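Local structure of tricorn protease (Thermoplasma acidophilum, 1K32) at residues G185-E190 with I216-D221; Q227-D232 with K236-H241. The protein is a serine protease of the protein-degradation pathway, probably cutting peptides released by the proteasome, with beta propellers thought to gate substrate access. All coordinates share one frame; numbering follows the deposited sequence.

Contact 1: G185-E190 with I216-D221; sequences GKIWIE and IYFITD
Ile187 and Ile216 meet through methyl groups where two successive blades of a beta propeller lie against each other. Ile187 belongs to the strand 186-192 of one four-stranded antiparallel sheet and Ile216 to the strand 215-220 of the next, and their CA atoms stand 9.6 Å apart, a separation bridged by side chains alone.

The apolar contact is made by one methyl reaching across. Ile187 holds CG1 beside its backbone N and then runs fully extended (chi2 -179°), which carries CD1 to within 3.9 Å of Ile216 CG2. The two side chains run past one another in opposite senses. The same CD1 comes obliquely to the ring of Phe218, 4.5 Å from its CD2, a looser touch. Around this trio the layer continues with Pro209 and Ile211 of strand 207-212 and with Ile199, while Met202 and Val206 lie against Phe218.

Polar partners sit away from the methyls: Lys186 pairs with Asp201, Glu190 with Arg164, and Thr220 OG1 bonds to Thr204 and His205.

All three touching residues are buried and apolar, and nothing directional runs directly between the two segments; the join here probably rests on van der Waals contact and the burial of apolar groups.

Contact 2: Q227-D232 with K236-H241; sequences QIYSTD and KDLRKH
The Tyr229 ring and the methylene chain of Lys240 run alongside each other in the same direction, with CE2 of the tyrosine 3.6 Å from Lys240 CB. Lys240 CB, Leu238 CD1 and the carbonyl O of Arg239 all approach this ring obliquely. The His241 ring turns its edge to the facing strand, with the Ile228-Ser230 backbone near its plane, and it also meets the rings of Tyr217 and Phe270. These groups furnish a beta hairpin, the outer edge of a propeller blade: Tyr229 and Lys240 are a non-hydrogen-bonded pair on one face, Ser230 and Arg239 a hydrogen-bonded pair whose side chains take the other.

Ser230 N gives to Arg239 O (3.0 Å) and Arg239 N returns to Ser230 O (2.9 Å); His241 N adds a bond to Ile228 O of 2.8 Å. Beyond the hairpin, Tyr229 OH bonds to Asp223, Ser230 OG to Arg215, and Lys240 NZ, brought round by a bend at chi4 (-64°), to the carbonyl of Thr242. With an alanine in place of Tyr229, the ring and its hydroxyl go, which is likely to leave the Lys240 methylenes without their apolar neighbour and Asp223 without this partner.

At the turn, Asp232 N bonds to Lys236 O (2.9 Å). Asp232 OD1 accepts Asp234 N and also Lys236 N, which comes at 3.0 Å from above the carboxylate, 48° out of its plane.

From the N terminus, the chain runs through 185-190, the third strand of one propeller blade, then its fourth strand, 195-200, and crosses to strand 207-212 of the next blade before reaching 216-221. Contact 1 closes that loop of 25 residues and ties the two blades together. Contact 2 opens only after it has closed, pairing 227-232 with 236-241 across a three-residue turn within the second blade, so the two are in series and neither nests nor crosses. They adjoin through the second blade, where strands 215-220 and 227-232 are neighbours, probably bonded from Tyr229 N to Phe218 O and from Ile216 N to Thr231 O, both at 2.9 Å.

Contact 1: G185-E190 with I216-D221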
# COMPACT_ATOMS: atom_id res chain seq x y z
N GLY A 185 3.50 10.79 71.14
CA GLY A 185 3.40 9.52 71.84
C GLY A 185 2.83 9.65 73.23
O GLY A 185 3.27 10.50 74.00
N LYS A 186 1.83 8.82 73.55
CA LYS A 186 1.17 8.85 74.85
C LYS A 186 1.04 7.41 75.38
O LYS A 186 1.04 6.45 74.60
CB LYS A 186 -0.22 9.48 74.73
CG LYS A 186 -0.24 10.92 74.23
CD LYS A 186 -1.67 11.44 74.09
CE LYS A 186 -1.69 12.90 73.66
NZ LYS A 186 -3.03 13.53 73.77
N ILE A 187 0.93 7.26 76.69
CA ILE A 187 0.82 5.93 77.27
C ILE A 187 -0.44 5.75 78.09
O ILE A 187 -0.86 6.63 78.85
CB ILE A 187 2.04 5.62 78.18
CG1 ILE A 187 3.34 5.81 77.38
CG2 ILE A 187 1.94 4.20 78.71
CD1 ILE A 187 4.60 5.51 78.16
N TRP A 188 -1.06 4.58 77.93
CA TRP A 188 -2.28 4.25 78.66
C TRP A 188 -2.01 2.97 79.43
O TRP A 188 -1.17 2.18 79.02
CB TRP A 188 -3.45 4.01 77.71
CG TRP A 188 -3.99 5.21 77.00
CD1 TRP A 188 -3.34 5.98 76.07
CD2 TRP A 188 -5.32 5.75 77.11
NE1 TRP A 188 -4.19 6.95 75.59
CE2 TRP A 188 -5.40 6.83 76.21
CE3 TRP A 188 -6.44 5.41 77.88
CZ2 TRP A 188 -6.57 7.59 76.05
CZ3 TRP A 188 -7.61 6.17 77.72
CH2 TRP A 188 -7.66 7.25 76.81
N ILE A 189 -2.73 2.77 80.53
CA ILE A 189 -2.57 1.56 81.32
C ILE A 189 -3.92 1.02 81.78
O ILE A 189 -4.84 1.78 82.08
CB ILE A 189 -1.67 1.81 82.55
CG1 ILE A 189 -1.30 0.48 83.21
CG2 ILE A 189 -2.38 2.69 83.57
CD1 ILE A 189 -0.15 0.59 84.18
N GLU A 190 -4.04 -0.30 81.81
CA GLU A 190 -5.27 -0.94 82.21
C GLU A 190 -5.37 -0.83 83.73
O GLU A 190 -4.39 -1.03 84.43
CB GLU A 190 -5.25 -2.41 81.78
CG GLU A 190 -6.59 -3.11 81.79
CD GLU A 190 -6.48 -4.55 81.32
OE1 GLU A 190 -7.52 -5.18 81.05
OE2 GLU A 190 -5.35 -5.07 81.23
N ILE A 216 8.09 2.89 84.23
CA ILE A 216 8.07 2.90 82.78
C ILE A 216 9.16 3.85 82.34
O ILE A 216 9.14 5.03 82.71
CB ILE A 216 6.71 3.42 82.21
CG1 ILE A 216 5.55 2.61 82.78
CG2 ILE A 216 6.72 3.33 80.68
CD1 ILE A 216 4.18 3.19 82.44
N TYR A 217 10.13 3.35 81.60
CA TYR A 217 11.19 4.21 81.10
C TYR A 217 10.90 4.54 79.64
O TYR A 217 10.35 3.72 78.89
CB TYR A 217 12.55 3.54 81.24
CG TYR A 217 12.99 3.41 82.68
CD1 TYR A 217 12.42 2.45 83.53
CD2 TYR A 217 13.96 4.25 83.21
CE1 TYR A 217 12.80 2.35 84.86
CE2 TYR A 217 14.36 4.16 84.53
CZ TYR A 217 13.77 3.21 85.35
OH TYR A 217 14.17 3.14 86.67
N PHE A 218 11.26 5.76 79.24
CA PHE A 218 11.01 6.21 77.88
C PHE A 218 11.87 7.40 77.52
O PHE A 218 12.63 7.92 78.35
CB PHE A 218 9.52 6.58 77.72
CG PHE A 218 9.04 7.60 78.71
CD1 PHE A 218 9.27 8.96 78.50
CD2 PHE A 218 8.38 7.20 79.87
CE1 PHE A 218 8.84 9.91 79.44
CE2 PHE A 218 7.94 8.14 80.81
CZ PHE A 218 8.18 9.50 80.59
N ILE A 219 11.73 7.86 76.28
CA ILE A 219 12.50 8.98 75.81
C ILE A 219 11.65 10.17 75.39
O ILE A 219 10.59 10.01 74.79
CB ILE A 219 13.37 8.56 74.60
CG1 ILE A 219 14.39 7.50 75.03
CG2 ILE A 219 14.06 9.79 73.98
CD1 ILE A 219 15.14 6.87 73.87
N THR A 220 12.12 11.38 75.74
CA THR A 220 11.44 12.61 75.34
C THR A 220 12.38 13.79 75.44
O THR A 220 13.40 13.72 76.11
CB THR A 220 10.16 12.88 76.16
OG1 THR A 220 9.40 13.91 75.52
CG2 THR A 220 10.50 13.32 77.57
N ASP A 221 12.06 14.88 74.75
CA ASP A 221 12.93 16.04 74.78
C ASP A 221 12.25 17.25 75.40
O ASP A 221 12.48 18.39 74.98
CB ASP A 221 13.43 16.36 73.36
CG ASP A 221 12.29 16.63 72.39
OD1 ASP A 221 12.56 16.73 71.17
OD2 ASP A 221 11.13 16.75 72.83

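Contact 2: Q227-D232 with K236-H241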
# COMPACT_ATOMS: atom_id res chain seq x y z
N GLN A 227 16.33 12.71 76.23
CA GLN A 227 16.91 12.13 77.44
C GLN A 227 16.02 10.97 77.87
O GLN A 227 14.89 10.83 77.39
CB GLN A 227 16.94 13.15 78.59
CG GLN A 227 17.52 14.52 78.23
CD GLN A 227 19.01 14.50 78.00
OE1 GLN A 227 19.59 15.50 77.57
NE2 GLN A 227 19.65 13.38 78.30
N ILE A 228 16.53 10.14 78.76
CA ILE A 228 15.77 9.03 79.29
C ILE A 228 15.08 9.51 80.56
O ILE A 228 15.71 10.09 81.44
CB ILE A 228 16.68 7.83 79.62
CG1 ILE A 228 17.43 7.39 78.36
CG2 ILE A 228 15.86 6.67 80.19
CD1 ILE A 228 18.35 6.21 78.58
N TYR A 229 13.77 9.28 80.64
CA TYR A 229 12.96 9.65 81.80
C TYR A 229 12.21 8.40 82.25
O TYR A 229 12.31 7.35 81.61
CB TYR A 229 11.90 10.70 81.43
CG TYR A 229 12.43 12.07 81.06
CD1 TYR A 229 13.02 12.29 79.82
CD2 TYR A 229 12.36 13.14 81.96
CE1 TYR A 229 13.52 13.53 79.48
CE2 TYR A 229 12.86 14.40 81.63
CZ TYR A 229 13.45 14.58 80.38
OH TYR A 229 13.98 15.79 80.03
N SER A 230 11.47 8.52 83.35
CA SER A 230 10.67 7.41 83.83
C SER A 230 9.59 7.92 84.78
O SER A 230 9.67 9.04 85.30
CB SER A 230 11.54 6.36 84.54
OG SER A 230 11.94 6.79 85.83
N THR A 231 8.55 7.10 84.97
CA THR A 231 7.45 7.42 85.87
C THR A 231 7.03 6.11 86.52
O THR A 231 7.49 5.05 86.12
CB THR A 231 6.22 8.00 85.13
OG1 THR A 231 5.69 7.00 84.24
CG2 THR A 231 6.59 9.26 84.34
N ASP A 232 6.16 6.17 87.53
CA ASP A 232 5.67 4.94 88.13
C ASP A 232 4.54 4.50 87.20
O ASP A 232 4.19 5.23 86.28
CB ASP A 232 5.16 5.17 89.56
CG ASP A 232 4.16 6.31 89.66
OD1 ASP A 232 3.25 6.42 88.81
OD2 ASP A 232 4.28 7.09 90.62
N LYS A 236 3.10 9.04 87.45
CA LYS A 236 3.56 10.05 88.40
C LYS A 236 5.04 9.91 88.74
O LYS A 236 5.72 8.98 88.28
CB LYS A 236 2.75 9.94 89.70
CG LYS A 236 1.25 9.95 89.53
CD LYS A 236 0.76 11.26 88.94
CE LYS A 236 -0.74 11.23 88.74
NZ LYS A 236 -1.20 12.42 87.98
N ASP A 237 5.54 10.84 89.55
CA ASP A 237 6.93 10.83 90.00
C ASP A 237 7.93 10.85 88.85
O ASP A 237 8.84 10.03 88.80
CB ASP A 237 7.19 9.59 90.86
CG ASP A 237 8.54 9.62 91.54
OD1 ASP A 237 9.03 8.54 91.94
OD2 ASP A 237 9.12 10.72 91.67
N LEU A 238 7.76 11.79 87.93
CA LEU A 238 8.64 11.90 86.77
C LEU A 238 10.09 12.12 87.16
O LEU A 238 10.40 13.00 87.95
CB LEU A 238 8.18 13.04 85.86
CG LEU A 238 9.04 13.33 84.62
CD1 LEU A 238 8.90 12.18 83.62
CD2 LEU A 238 8.59 14.64 83.98
N ARG A 239 10.98 11.31 86.57
CA ARG A 239 12.41 11.42 86.81
C ARG A 239 13.20 11.54 85.50
O ARG A 239 12.82 10.97 84.48
CB ARG A 239 12.92 10.20 87.58
CG ARG A 239 12.31 10.03 88.95
CD ARG A 239 12.78 8.75 89.61
NE ARG A 239 12.07 8.50 90.85
CZ ARG A 239 12.24 7.42 91.60
NH1 ARG A 239 11.54 7.27 92.72
NH2 ARG A 239 13.11 6.48 91.23
N LYS A 240 14.29 12.29 85.56
CA LYS A 240 15.17 12.50 84.40
C LYS A 240 16.48 11.78 84.71
O LYS A 240 17.18 12.14 85.65
CB LYS A 240 15.40 14.01 84.22
CG LYS A 240 16.33 14.41 83.08
CD LYS A 240 16.37 15.93 82.99
CE LYS A 240 17.35 16.42 81.94
NZ LYS A 240 18.76 16.07 82.26
N HIS A 241 16.81 10.75 83.92
CA HIS A 241 18.01 9.97 84.16
C HIS A 241 19.27 10.23 83.35
O HIS A 241 20.30 9.61 83.62
CB HIS A 241 17.69 8.48 84.05
CG HIS A 241 16.59 8.04 84.96
ND1 HIS A 241 15.26 8.04 84.57
CD2 HIS A 241 16.60 7.62 86.24
CE1 HIS A 241 14.51 7.64 85.58
NE2 HIS A 241 15.30 7.38 86.61